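PDB 4WES: nitrogenase molybdenum-iron protein alpha chain from Clostridium pasteurianum, which forms, with the beta chain, the molybdenum-iron component of nitrogenase, which reduces dinitrogen to ammonium on an iron-molybdenum cofactor. Local coordinates for residues S22-I27 with A39-V44; D226-K231 with A491-V496; G291-L296 with E314-E319; A300-D305 with V422-Y427; T350-L355 with K432-G437. All blocks are in the same frame, centred on the assembly; numbering follows the deposited sequence. Where two conformers were deposited one is given.

Interaction 1 (S22-I27 with A39-V44); sequences SGHIVI and ANTRTV
A type I beta turn running from Ser22 to Ile25 carries this contact. It leads into the edge strand 25-27 of a mixed sheet, and the imidazole of His24, near the end of the turn, meets Thr41 in the loop that runs on toward helix 54-63. The ring is met at its edge. Thr41 OG1 lies in the ring plane, 3.1 Å from His24 CE1. The same hydroxyl oxygen is 3.4 Å from His24 NE2. The approach is therefore to the CE1-NE2 side of the ring, not to a face. His24 CG stands anti to the carbonyl carbon (chi1 -65°), which swings the ring out from the turn to the threonine. Thr41 OG1 sits between its own backbone N and carbonyl carbon, which turns the hydroxyl to the ring edge. The other ring nitrogen, His24 ND1, is hydrogen-bonded to Asp442, just past the neighbouring strand 439-441. That bond fixes the rotation of the ring and probably polarises it. Ala39 N is 4.4 Å from His24 CE1. The turn itself is closed by a bond of 3.3 Å from Ile25 N to Ser22 O. The backbone of Gly23 also pairs with that of Val38, so the loop is tied to the turn next to the ring contact. Further along, Thr43 is hydrogen-bonded to Gln46 of the beta chain. The arrangement is that of a beta turn at the start of an edge strand, with one histidine, held by Asp442 next to the sheet, lying against a loop that continues to the subunit interface.

Interaction 2 (D226-K231 with A491-V496); sequences DRVLEK and AGFRGV
The guanidinium groups of Arg227 and Arg494 form a parallel stack between two helices. Their centres are 3.7 Å apart and their planes differ by 2°. Arg227 NE sits over the centre of the other group, 3.4 Å from Arg494 CZ. The two side chains cross at about a right angle. Arg494 is extended from CG to NE, whereas Arg227 bends at chi3 (67°), which lays its guanidinium flat on its partner. Val228 CG2 lies over the opposite face of Arg227, toward the rim.

The charges are alike, with Arg227 NE 3.6 Å from Arg494 NE. Carboxylates outside the pair probably offset this. Arg227 NH2 forms a salt bridge with Glu224, and NH1 with Glu319. Glu224 also accepts a bond from the backbone N of Arg494, so one carboxylate links both helices.

The apolar part is smaller. Val228 comes up to the edge of the Phe493 ring, in its plane. Val228 CG2 is 4.0 Å from Phe493 CD2, and Val228 CG1 is 4.1 Å from Phe493 CE2. The ring also packs on Ile292 and Ile320 of two other helices. Together this is helix-helix packing between 221-232 and 492-507, with an apolar interior and an arginine-arginine stack at its more exposed margin.

Interaction 3 (G291-L296 with E314-E319); sequences GIVETL and EVIAEE
Val293 and Leu296 of helix 289-303 hold Ile316 of helix 306-334 between them, one branch of the isoleucine for each. Along the first helix, Gly291 comes first, and its carbonyl oxygen takes two bonds from one residue a turn later. Thr295 N reaches Gly291 O at 2.9 Å, and Thr295 OG1 reaches Gly291 O at 2.8 Å. The two donors come from opposite faces of the carbonyl plane, the hydroxyl 40° out of it. Thr295 OG1 is also bonded to the backbone N of Asn285, which ties this face of the helix to the preceding loop.

Ile292 points toward the second helix but packs on Phe493 of helix 492-507. Val293 is the first to touch across the contact. It has two conformers; in the one described, Val293 CG2 is 4.0 Å from Ile316 CG2, and the two side chains cross at about a right angle. The backbones are nearest here, with 6.9 Å between Val293 CA and Ile316 CA. Leu296, three residues on, meets the other branch. Leu296 CD1 lies 3.9 Å from Ile316 CG1, and the two side chains run past each other in opposite directions.

Ile316 CG1 is anti to the carbonyl carbon (chi1 -72°) and CG2 is anti to the backbone N. This torsion turns CG1 to Leu296 and CG2 to Val293. Leu296 also packs on Leu229 and Ile232 of helix 221-232, and that helix meets Val315 as well. The contact is a buried, purely apolar pairing of consecutive helices, a helical hairpin joined by the short link between residues 303 and 306.

Interaction 4 (A300-D305 with V422-Y427); sequences AKCFDD and VPLSSY
Val422 divides its two methyl groups between Lys301 and Cys302, joining the C-terminal end of helix 289-303 to the loop between helices 411-419 and 430-433. The valine points toward the helix. Its CG1 is anti to the backbone N (chi1 177°) and meets the thiol: Cys302 SG lies 3.7 Å from Val422 CG1. CG2, anti to the carbonyl carbon, meets the lysine instead. Lys301 is extended beyond CG, and its aliphatic part crosses the valine at an angle, with CD 3.9 Å from Val422 CG2. Lys301 CB is 4.1 Å from the same methyl. The touching is therefore done by the methylenes, not by the amine.

Leu424 also points toward the helix and adds a looser contact to the sulfur. Between the two apolar residues, Pro423 is the centre of an inverse gamma turn, which brings Val422 and Leu424 to the same helix. Both also pack on Ile282 of strand 281-283 and on Leu417 of helix 411-419, so the loop lies between a sheet edge and two helices. The helix ends just beyond, where Asp304 takes positive phi and Asp305 caps the next helix through Leu308 N. The thiol's second, longer contact is Cys302 SG to Leu424 CD2, at 4.4 Å.

Interaction 5 (T350-L355 with K432-G437); sequences TYMNML and KEMHDG
Met352 packs on Met434, and Met352 and Asn353 flank Glu433; these make the first shell, in two parts. The apolar part is a methionine pair. Met352 CE is 3.6 Å from Met434 CG and 3.9 Å from Met434 SD. Met352 is extended beyond CG, so its terminal methyl reaches Met434 in segment 432-437.

The polar part centres on one water. It accepts from Asn353 N at 2.9 Å and from Asn353 ND2 at 3.0 Å. It probably donates to Glu433 OE2, 2.7 Å away. That carboxylate oxygen, Glu433 OE2, also lies 3.8 Å from Met352 CB. Glu433 has CG anti to the backbone N (chi1 -171°) and an extended chain, which carries its carboxylate to the start of helix 352-357.

The second shell sets these groups. Glu433 OE1 is hydrogen-bonded to His349 NE2. Asn353 ND2 donates to Ile287 O as well as to the water, which holds the amide in place. A weak bond from Gly291 N reaches Asn353 OD1. Both methionines pack on Ala365 of strand 361-367.

The carboxylate is thus gripped by a histidine on one oxygen and a water on the other. Its negative charge near the first turn of a helix probably suits the helix dipole.

Interactions 2 and 3 form one helical cluster, with centres about 9 Å apart. Lys231 bridges to Glu318 and Glu319. Interaction 4 shares helix 289-303 with interaction 3, about 15 Å away between centres. Interaction 5 meets the cluster through Val496 on Met354. Interaction 1, first along the chain, lies about 36 Å from interaction 2 but 20 Å from interaction 5 between centres, with nearest atoms about 4 Å apart. Its strand 25-27 pairs with strand 439-441, which follows segment 432-437, so it belongs with the mixed sheet. Interactions 3, 4 and 5 fall between the segments of interaction 2. Helix 492-507, late in the chain, packs back on helix 221-232, so distant parts of the sequence share one helical layer.

Interaction 1 (S22-I27 with A39-V44)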
# COMPACT_ATOMS: atom_id res chain seq x y z
N SER A 22 -49.03 14.27 1.04
CA SER A 22 -49.64 14.22 2.34
C SER A 22 -50.09 12.82 2.69
O SER A 22 -49.93 12.38 3.81
CB SER A 22 -50.84 15.16 2.40
OG SER A 22 -51.44 15.18 3.68
N GLY A 23 -50.67 12.11 1.73
CA GLY A 23 -51.18 10.79 2.02
C GLY A 23 -50.12 9.74 2.30
O GLY A 23 -50.42 8.68 2.86
N HIS A 24 -48.87 10.01 1.93
CA HIS A 24 -47.74 9.10 2.12
C HIS A 24 -47.09 9.22 3.50
O HIS A 24 -46.12 8.52 3.78
CB HIS A 24 -46.70 9.34 1.04
CG HIS A 24 -47.18 9.01 -0.33
ND1 HIS A 24 -46.84 7.85 -1.00
CD2 HIS A 24 -48.01 9.69 -1.16
CE1 HIS A 24 -47.45 7.83 -2.18
NE2 HIS A 24 -48.15 8.95 -2.30
N ILE A 25 -47.59 10.14 4.32
CA ILE A 25 -46.99 10.42 5.63
C ILE A 25 -48.12 10.31 6.64
O ILE A 25 -49.11 11.01 6.52
CB ILE A 25 -46.37 11.83 5.67
CG1 ILE A 25 -45.31 11.97 4.60
CG2 ILE A 25 -45.77 12.09 7.05
CD1 ILE A 25 -44.93 13.40 4.33
N VAL A 26 -47.97 9.44 7.63
CA VAL A 26 -48.99 9.29 8.65
C VAL A 26 -48.35 9.14 10.00
O VAL A 26 -47.25 8.59 10.14
CB VAL A 26 -49.97 8.12 8.38
CG1 VAL A 26 -50.79 8.35 7.12
CG2 VAL A 26 -49.25 6.79 8.31
N ILE A 27 -49.04 9.65 11.01
CA ILE A 27 -48.60 9.54 12.40
C ILE A 27 -49.52 8.56 13.13
O ILE A 27 -50.74 8.71 13.12
CB ILE A 27 -48.56 10.93 13.10
CG1 ILE A 27 -47.52 11.86 12.40
CG2 ILE A 27 -48.23 10.77 14.57
CD1 ILE A 27 -47.54 13.32 12.84
N ALA A 39 -49.48 4.25 -0.70
CA ALA A 39 -48.23 3.58 -1.02
C ALA A 39 -48.32 2.99 -2.42
O ALA A 39 -49.41 2.85 -2.98
CB ALA A 39 -47.95 2.50 0.00
N ASN A 40 -47.17 2.62 -2.98
CA ASN A 40 -47.13 1.97 -4.28
C ASN A 40 -47.81 2.78 -5.37
O ASN A 40 -48.50 2.25 -6.22
CB ASN A 40 -47.70 0.54 -4.17
CG ASN A 40 -47.53 -0.29 -5.44
OD1 ASN A 40 -48.43 -1.12 -5.78
ND2 ASN A 40 -46.45 -0.12 -6.11
N THR A 41 -47.57 4.09 -5.34
CA THR A 41 -47.96 4.98 -6.43
C THR A 41 -46.70 5.50 -7.09
O THR A 41 -45.58 5.30 -6.62
CB THR A 41 -48.83 6.14 -5.94
OG1 THR A 41 -48.08 6.97 -5.07
CG2 THR A 41 -50.08 5.65 -5.19
N ARG A 42 -46.86 6.23 -8.19
CA ARG A 42 -45.73 6.72 -8.94
C ARG A 42 -44.86 7.65 -8.10
O ARG A 42 -45.32 8.30 -7.14
CB ARG A 42 -46.19 7.44 -10.22
CG ARG A 42 -46.87 8.77 -9.97
CD ARG A 42 -47.05 9.53 -11.27
NE ARG A 42 -48.11 9.02 -12.09
CZ ARG A 42 -48.58 9.61 -13.18
NH1 ARG A 42 -48.06 10.76 -13.59
NH2 ARG A 42 -49.57 9.06 -13.87
N THR A 43 -43.59 7.71 -8.43
CA THR A 43 -42.69 8.66 -7.83
C THR A 43 -42.98 10.04 -8.38
O THR A 43 -43.17 10.21 -9.59
CB THR A 43 -41.23 8.31 -8.17
OG1 THR A 43 -41.02 6.90 -7.96
CG2 THR A 43 -40.27 9.11 -7.34
N VAL A 44 -42.98 11.06 -7.53
CA VAL A 44 -43.07 12.44 -8.05
C VAL A 44 -41.76 12.78 -8.77
O VAL A 44 -40.69 12.67 -8.19
CB VAL A 44 -43.31 13.44 -6.90
CG1 VAL A 44 -43.34 14.85 -7.45
CG2 VAL A 44 -44.59 13.13 -6.14

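Interaction 2 (D226-K231 with A491-V496)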
# COMPACT_ATOMS: atom_id res chain seq x y z
N ASP A 226 -30.10 -21.28 8.33
CA ASP A 226 -30.08 -22.72 8.06
C ASP A 226 -29.34 -23.46 9.14
O ASP A 226 -29.70 -24.58 9.51
CB ASP A 226 -29.44 -23.03 6.69
CG ASP A 226 -30.28 -22.52 5.54
OD1 ASP A 226 -31.40 -22.02 5.76
OD2 ASP A 226 -29.78 -22.66 4.40
N ARG A 227 -28.25 -22.90 9.66
CA ARG A 227 -27.47 -23.55 10.71
C ARG A 227 -28.37 -23.92 11.89
O ARG A 227 -28.32 -25.05 12.41
CB ARG A 227 -26.37 -22.59 11.18
CG ARG A 227 -25.46 -23.16 12.25
CD ARG A 227 -24.44 -22.16 12.73
NE ARG A 227 -25.03 -21.05 13.44
CZ ARG A 227 -25.46 -21.08 14.70
NH1 ARG A 227 -25.32 -22.20 15.42
NH2 ARG A 227 -26.07 -20.04 15.24
N VAL A 228 -29.19 -22.96 12.31
CA VAL A 228 -30.07 -23.17 13.46
C VAL A 228 -31.22 -24.11 13.12
O VAL A 228 -31.56 -25.00 13.90
CB VAL A 228 -30.58 -21.83 14.05
CG1 VAL A 228 -31.58 -22.02 15.13
CG2 VAL A 228 -29.38 -21.11 14.61
N LEU A 229 -31.83 -23.94 11.95
CA LEU A 229 -32.94 -24.80 11.55
C LEU A 229 -32.49 -26.25 11.46
O LEU A 229 -33.21 -27.17 11.90
CB LEU A 229 -33.52 -24.32 10.22
CG LEU A 229 -34.24 -22.98 10.27
CD1 LEU A 229 -34.58 -22.48 8.87
CD2 LEU A 229 -35.46 -23.05 11.15
N GLU A 230 -31.32 -26.47 10.87
CA GLU A 230 -30.82 -27.83 10.73
C GLU A 230 -30.44 -28.43 12.10
O GLU A 230 -30.64 -29.66 12.30
CB GLU A 230 -29.64 -27.85 9.74
CG GLU A 230 -30.16 -27.59 8.33
CD GLU A 230 -29.11 -27.33 7.25
OE1 GLU A 230 -29.51 -27.34 6.06
OE2 GLU A 230 -27.89 -27.15 7.53
N LYS A 231 -29.94 -27.63 13.03
CA LYS A 231 -29.67 -28.12 14.39
C LYS A 231 -30.95 -28.63 15.07
O LYS A 231 -30.91 -29.64 15.80
CB LYS A 231 -29.08 -27.02 15.28
CG LYS A 231 -27.60 -26.81 15.24
CD LYS A 231 -27.21 -25.61 16.10
CE LYS A 231 -27.27 -25.95 17.56
NZ LYS A 231 -26.49 -24.95 18.34
N ALA A 491 -28.77 -11.58 10.21
CA ALA A 491 -29.88 -12.43 10.65
C ALA A 491 -29.38 -13.54 11.58
O ALA A 491 -28.20 -13.86 11.61
CB ALA A 491 -30.56 -13.04 9.41
N GLY A 492 -30.34 -14.15 12.25
CA GLY A 492 -30.05 -15.27 13.14
C GLY A 492 -29.36 -14.85 14.43
O GLY A 492 -29.12 -13.65 14.68
N PHE A 493 -29.03 -15.84 15.25
CA PHE A 493 -28.46 -15.55 16.55
C PHE A 493 -27.08 -14.93 16.43
O PHE A 493 -26.78 -13.96 17.12
CB PHE A 493 -28.40 -16.82 17.38
CG PHE A 493 -29.73 -17.30 17.88
CD1 PHE A 493 -30.41 -16.62 18.87
CD2 PHE A 493 -30.31 -18.45 17.38
CE1 PHE A 493 -31.63 -17.08 19.34
CE2 PHE A 493 -31.51 -18.91 17.85
CZ PHE A 493 -32.19 -18.22 18.82
N ARG A 494 -26.22 -15.50 15.59
CA ARG A 494 -24.90 -14.89 15.39
C ARG A 494 -25.01 -13.52 14.74
O ARG A 494 -24.15 -12.64 14.97
CB ARG A 494 -23.98 -15.77 14.56
CG ARG A 494 -23.63 -17.02 15.30
CD ARG A 494 -22.71 -17.89 14.51
NE ARG A 494 -22.49 -19.15 15.20
CZ ARG A 494 -21.92 -20.20 14.62
NH1 ARG A 494 -21.49 -20.10 13.37
NH2 ARG A 494 -21.79 -21.32 15.29
N GLY A 495 -26.05 -13.32 13.94
CA GLY A 495 -26.28 -12.02 13.34
C GLY A 495 -26.57 -10.92 14.33
O GLY A 495 -26.16 -9.78 14.10
N VAL A 496 -27.29 -11.21 15.40
CA VAL A 496 -27.53 -10.19 16.41
C VAL A 496 -26.18 -9.68 16.94
O VAL A 496 -26.02 -8.47 17.15
CB VAL A 496 -28.41 -10.72 17.56
CG1 VAL A 496 -28.69 -9.63 18.57
CG2 VAL A 496 -29.72 -11.30 17.07

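Interaction 3 (G291-L296 with E314-E319)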
# COMPACT_ATOMS: atom_id res chain seq x y z
N GLY A 291 -37.48 -11.96 17.38
CA GLY A 291 -38.02 -12.42 16.11
C GLY A 291 -37.75 -13.89 15.85
O GLY A 291 -38.67 -14.64 15.51
N ILE A 292 -36.51 -14.28 16.01
CA ILE A 292 -36.09 -15.65 15.77
C ILE A 292 -36.80 -16.60 16.71
O ILE A 292 -37.30 -17.67 16.27
CB ILE A 292 -34.57 -15.79 15.97
CG1 ILE A 292 -33.80 -14.91 15.00
CG2 ILE A 292 -34.16 -17.25 15.84
CD1 ILE A 292 -32.41 -14.56 15.49
N VAL A 293 -36.84 -16.27 17.98
CA VAL A 293 -37.46 -17.14 18.99
C VAL A 293 -38.93 -17.38 18.66
O VAL A 293 -39.45 -18.50 18.70
CB VAL A 293 -37.29 -16.55 20.39
CG1 VAL A 293 -38.15 -17.29 21.42
CG2 VAL A 293 -35.85 -16.63 20.81
N GLU A 294 -39.63 -16.28 18.35
CA GLU A 294 -41.06 -16.37 18.01
C GLU A 294 -41.25 -17.22 16.75
O GLU A 294 -42.15 -18.06 16.70
CB GLU A 294 -41.66 -14.97 17.80
CG GLU A 294 -43.09 -14.97 17.33
CD GLU A 294 -43.69 -13.57 17.27
OE1 GLU A 294 -43.03 -12.65 16.77
OE2 GLU A 294 -44.83 -13.42 17.75
N THR A 295 -40.39 -17.01 15.75
CA THR A 295 -40.47 -17.78 14.51
C THR A 295 -40.31 -19.27 14.80
O THR A 295 -41.10 -20.10 14.33
CB THR A 295 -39.36 -17.33 13.55
OG1 THR A 295 -39.56 -15.96 13.16
CG2 THR A 295 -39.33 -18.21 12.31
N LEU A 296 -39.28 -19.64 15.53
CA LEU A 296 -39.01 -21.04 15.81
C LEU A 296 -40.15 -21.66 16.60
O LEU A 296 -40.53 -22.81 16.39
CB LEU A 296 -37.68 -21.20 16.55
CG LEU A 296 -36.43 -20.80 15.77
CD1 LEU A 296 -35.22 -20.88 16.69
CD2 LEU A 296 -36.24 -21.70 14.56
N GLU A 314 -34.30 -26.51 23.39
CA GLU A 314 -32.89 -26.74 23.72
C GLU A 314 -31.99 -25.82 22.90
O GLU A 314 -31.03 -25.24 23.43
CB GLU A 314 -32.47 -28.19 23.45
CG GLU A 314 -33.10 -29.16 24.42
CD GLU A 314 -32.86 -30.61 24.06
OE1 GLU A 314 -32.34 -30.92 22.96
OE2 GLU A 314 -33.22 -31.44 24.92
N VAL A 315 -32.24 -25.73 21.59
CA VAL A 315 -31.40 -24.92 20.73
C VAL A 315 -31.53 -23.43 21.04
O VAL A 315 -30.52 -22.73 21.11
CB VAL A 315 -31.69 -25.23 19.25
CG1 VAL A 315 -31.00 -24.25 18.32
CG2 VAL A 315 -31.26 -26.67 18.92
N ILE A 316 -32.75 -22.97 21.26
CA ILE A 316 -32.96 -21.56 21.67
C ILE A 316 -32.13 -21.27 22.93
O ILE A 316 -31.40 -20.27 22.98
CB ILE A 316 -34.45 -21.25 21.91
CG1 ILE A 316 -35.20 -21.19 20.57
CG2 ILE A 316 -34.62 -19.94 22.66
CD1 ILE A 316 -36.69 -21.17 20.72
N ALA A 317 -32.22 -22.14 23.94
CA ALA A 317 -31.54 -21.85 25.18
C ALA A 317 -30.02 -21.83 25.02
O ALA A 317 -29.35 -20.94 25.57
CB ALA A 317 -31.93 -22.87 26.23
N GLU A 318 -29.48 -22.78 24.24
CA GLU A 318 -28.04 -22.83 24.09
C GLU A 318 -27.52 -21.66 23.25
O GLU A 318 -26.46 -21.08 23.53
CB GLU A 318 -27.55 -24.16 23.54
CG GLU A 318 -27.71 -24.39 22.10
CD GLU A 318 -27.38 -25.81 21.74
OE1 GLU A 318 -27.07 -26.61 22.63
OE2 GLU A 318 -27.49 -26.13 20.57
N GLU A 319 -28.26 -21.30 22.20
CA GLU A 319 -27.86 -20.18 21.34
C GLU A 319 -27.88 -18.85 22.12
O GLU A 319 -26.96 -18.03 22.02
CB GLU A 319 -28.77 -20.12 20.13
CG GLU A 319 -28.59 -21.26 19.13
CD GLU A 319 -27.30 -21.20 18.33
OE1 GLU A 319 -26.79 -20.08 18.04
OE2 GLU A 319 -26.86 -22.27 17.85

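Interaction 4 (A300-D305 with V422-Y427)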
# COMPACT_ATOMS: atom_id res chain seq x y z
N ALA A 300 -42.64 -24.74 15.43
CA ALA A 300 -42.83 -25.93 16.24
C ALA A 300 -44.32 -26.17 16.49
O ALA A 300 -44.79 -27.30 16.48
CB ALA A 300 -42.09 -25.81 17.56
N LYS A 301 -45.09 -25.11 16.69
CA LYS A 301 -46.53 -25.25 16.85
C LYS A 301 -47.18 -25.85 15.60
O LYS A 301 -48.08 -26.69 15.70
CB LYS A 301 -47.18 -23.92 17.19
CG LYS A 301 -46.90 -23.46 18.62
CD LYS A 301 -47.33 -22.03 18.89
CE LYS A 301 -46.85 -21.61 20.27
NZ LYS A 301 -47.18 -20.20 20.55
N CYS A 302 -46.72 -25.43 14.42
CA CYS A 302 -47.29 -25.95 13.18
C CYS A 302 -47.01 -27.44 13.01
O CYS A 302 -47.90 -28.18 12.60
CB CYS A 302 -46.75 -25.17 11.97
SG CYS A 302 -47.33 -23.48 11.82
N PHE A 303 -45.79 -27.87 13.30
CA PHE A 303 -45.42 -29.27 13.13
C PHE A 303 -45.97 -30.17 14.25
O PHE A 303 -46.26 -31.36 14.02
CB PHE A 303 -43.91 -29.44 12.96
CG PHE A 303 -43.44 -29.14 11.57
CD1 PHE A 303 -43.04 -27.87 11.23
CD2 PHE A 303 -43.41 -30.10 10.60
CE1 PHE A 303 -42.63 -27.59 9.94
CE2 PHE A 303 -43.00 -29.84 9.31
CZ PHE A 303 -42.58 -28.57 8.97
N ASP A 304 -46.11 -29.61 15.45
CA ASP A 304 -46.57 -30.33 16.64
C ASP A 304 -45.98 -31.73 16.77
O ASP A 304 -46.68 -32.73 16.94
CB ASP A 304 -48.09 -30.35 16.64
CG ASP A 304 -48.67 -30.75 17.99
OD1 ASP A 304 -47.98 -30.62 19.04
OD2 ASP A 304 -49.84 -31.16 17.97
N ASP A 305 -44.66 -31.78 16.72
CA ASP A 305 -43.88 -32.98 16.91
C ASP A 305 -43.12 -32.85 18.24
O ASP A 305 -42.36 -31.90 18.44
CB ASP A 305 -42.90 -33.08 15.74
CG ASP A 305 -42.01 -34.30 15.82
OD1 ASP A 305 -41.03 -34.31 16.58
OD2 ASP A 305 -42.25 -35.26 15.07
N VAL A 422 -50.38 -17.92 15.62
CA VAL A 422 -49.45 -18.31 14.58
C VAL A 422 -49.88 -17.60 13.29
O VAL A 422 -51.07 -17.66 12.93
CB VAL A 422 -49.48 -19.84 14.39
CG1 VAL A 422 -48.58 -20.26 13.25
CG2 VAL A 422 -49.07 -20.55 15.68
N PRO A 423 -48.95 -16.92 12.60
CA PRO A 423 -49.31 -16.05 11.47
C PRO A 423 -49.41 -16.85 10.17
O PRO A 423 -48.67 -16.62 9.20
CB PRO A 423 -48.17 -15.04 11.44
CG PRO A 423 -46.99 -15.82 11.93
CD PRO A 423 -47.54 -16.73 13.02
N LEU A 424 -50.33 -17.83 10.17
CA LEU A 424 -50.61 -18.62 8.98
C LEU A 424 -51.29 -17.74 7.92
O LEU A 424 -52.35 -17.17 8.16
CB LEU A 424 -51.46 -19.84 9.33
CG LEU A 424 -50.71 -21.03 9.88
CD1 LEU A 424 -51.61 -21.95 10.65
CD2 LEU A 424 -50.03 -21.81 8.75
N SER A 425 -50.66 -17.67 6.76
CA SER A 425 -51.16 -16.88 5.63
C SER A 425 -51.56 -15.49 6.05
O SER A 425 -52.55 -14.96 5.60
CB SER A 425 -52.31 -17.64 4.95
OG SER A 425 -51.87 -18.96 4.65
N SER A 426 -50.75 -14.87 6.90
CA SER A 426 -51.08 -13.54 7.38
C SER A 426 -49.81 -12.76 7.65
O SER A 426 -48.71 -13.31 7.76
CB SER A 426 -51.97 -13.62 8.59
OG SER A 426 -51.29 -14.21 9.64
N TYR A 427 -49.96 -11.43 7.69
CA TYR A 427 -48.87 -10.51 8.01
C TYR A 427 -49.50 -9.26 8.54
O TYR A 427 -50.25 -8.59 7.82
CB TYR A 427 -48.05 -10.20 6.77
CG TYR A 427 -46.90 -9.20 6.93
CD1 TYR A 427 -46.14 -9.16 8.09
CD2 TYR A 427 -46.57 -8.33 5.91
CE1 TYR A 427 -45.08 -8.29 8.21
CE2 TYR A 427 -45.51 -7.45 6.02
CZ TYR A 427 -44.76 -7.43 7.17
OH TYR A 427 -43.66 -6.59 7.25

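Interaction 5 (T350-L355 with K432-G437)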
# COMPACT_ATOMS: atom_id res chain seq x y z
N THR A 350 -38.54 -5.59 9.84
CA THR A 350 -37.95 -6.78 10.46
C THR A 350 -36.81 -6.47 11.45
O THR A 350 -36.57 -7.26 12.34
CB THR A 350 -37.56 -7.81 9.41
OG1 THR A 350 -36.68 -7.19 8.50
CG2 THR A 350 -38.79 -8.36 8.73
N TYR A 351 -36.12 -5.33 11.27
CA TYR A 351 -35.07 -4.92 12.21
C TYR A 351 -35.58 -4.27 13.51
O TYR A 351 -34.81 -4.03 14.43
CB TYR A 351 -34.02 -4.02 11.50
CG TYR A 351 -33.01 -4.88 10.78
CD1 TYR A 351 -31.79 -5.14 11.37
CD2 TYR A 351 -33.28 -5.45 9.54
CE1 TYR A 351 -30.89 -6.00 10.78
CE2 TYR A 351 -32.37 -6.32 8.92
CZ TYR A 351 -31.17 -6.59 9.53
OH TYR A 351 -30.27 -7.47 9.01
N MET A 352 -36.88 -3.98 13.59
CA MET A 352 -37.39 -3.22 14.73
C MET A 352 -37.23 -3.96 16.05
O MET A 352 -36.90 -3.32 17.08
CB MET A 352 -38.85 -2.87 14.52
CG MET A 352 -39.02 -1.70 13.56
SD MET A 352 -40.75 -1.31 13.27
CE MET A 352 -40.56 0.24 12.39
N ASN A 353 -37.50 -5.27 16.10
CA ASN A 353 -37.47 -5.93 17.39
C ASN A 353 -36.07 -6.00 17.98
O ASN A 353 -35.91 -5.95 19.20
CB ASN A 353 -38.13 -7.32 17.33
CG ASN A 353 -37.24 -8.41 16.72
OD1 ASN A 353 -36.43 -9.03 17.40
ND2 ASN A 353 -37.37 -8.64 15.43
N MET A 354 -35.05 -6.05 17.11
CA MET A 354 -33.68 -6.07 17.56
C MET A 354 -33.34 -4.72 18.19
O MET A 354 -32.79 -4.65 19.31
CB MET A 354 -32.76 -6.41 16.39
CG MET A 354 -31.31 -6.48 16.81
SD MET A 354 -30.30 -7.56 15.82
CE MET A 354 -30.61 -6.97 14.15
N LEU A 355 -33.66 -3.63 17.51
CA LEU A 355 -33.43 -2.30 18.09
C LEU A 355 -34.15 -2.14 19.42
O LEU A 355 -33.58 -1.61 20.39
CB LEU A 355 -33.84 -1.22 17.11
CG LEU A 355 -32.97 -1.14 15.86
CD1 LEU A 355 -33.51 -0.09 14.90
CD2 LEU A 355 -31.52 -0.84 16.18
N LYS A 432 -48.36 -1.86 13.06
CA LYS A 432 -48.82 -2.53 14.28
C LYS A 432 -47.71 -2.62 15.30
O LYS A 432 -47.97 -2.54 16.51
CB LYS A 432 -49.36 -3.92 14.00
CG LYS A 432 -50.86 -3.98 13.80
CD LYS A 432 -51.23 -4.42 12.39
CE LYS A 432 -52.52 -5.19 12.28
NZ LYS A 432 -52.58 -5.76 10.92
N GLU A 433 -46.47 -2.79 14.83
CA GLU A 433 -45.35 -3.00 15.73
C GLU A 433 -44.79 -1.70 16.29
O GLU A 433 -44.10 -1.71 17.30
CB GLU A 433 -44.25 -3.78 14.99
CG GLU A 433 -43.12 -4.25 15.88
CD GLU A 433 -42.37 -5.44 15.33
OE1 GLU A 433 -42.96 -6.21 14.56
OE2 GLU A 433 -41.20 -5.58 15.72
N MET A 434 -45.08 -0.57 15.65
CA MET A 434 -44.53 0.72 16.05
C MET A 434 -45.28 1.28 17.25
O MET A 434 -46.45 0.98 17.50
CB MET A 434 -44.62 1.69 14.90
CG MET A 434 -43.74 1.24 13.74
SD MET A 434 -43.85 2.25 12.25
CE MET A 434 -43.12 3.78 12.82
N HIS A 435 -44.60 2.08 18.04
CA HIS A 435 -45.31 2.61 19.19
C HIS A 435 -46.07 3.89 18.85
O HIS A 435 -45.93 4.48 17.80
CB HIS A 435 -44.40 2.75 20.38
CG HIS A 435 -43.37 3.82 20.25
ND1 HIS A 435 -43.68 5.16 20.39
CD2 HIS A 435 -42.03 3.76 20.10
CE1 HIS A 435 -42.57 5.88 20.28
NE2 HIS A 435 -41.56 5.05 20.10
N ASP A 436 -46.95 4.29 19.77
CA ASP A 436 -47.77 5.47 19.55
C ASP A 436 -46.89 6.71 19.47
O ASP A 436 -45.86 6.80 20.14
CB ASP A 436 -48.80 5.62 20.67
CG ASP A 436 -49.92 4.59 20.58
OD1 ASP A 436 -50.07 3.95 19.53
OD2 ASP A 436 -50.67 4.43 21.59
N GLY A 437 -47.28 7.65 18.60
CA GLY A 437 -46.55 8.90 18.41
C GLY A 437 -45.44 8.89 17.37
O GLY A 437 -44.71 9.86 17.20
O HOH W 1 -39.19 -6.60 14.15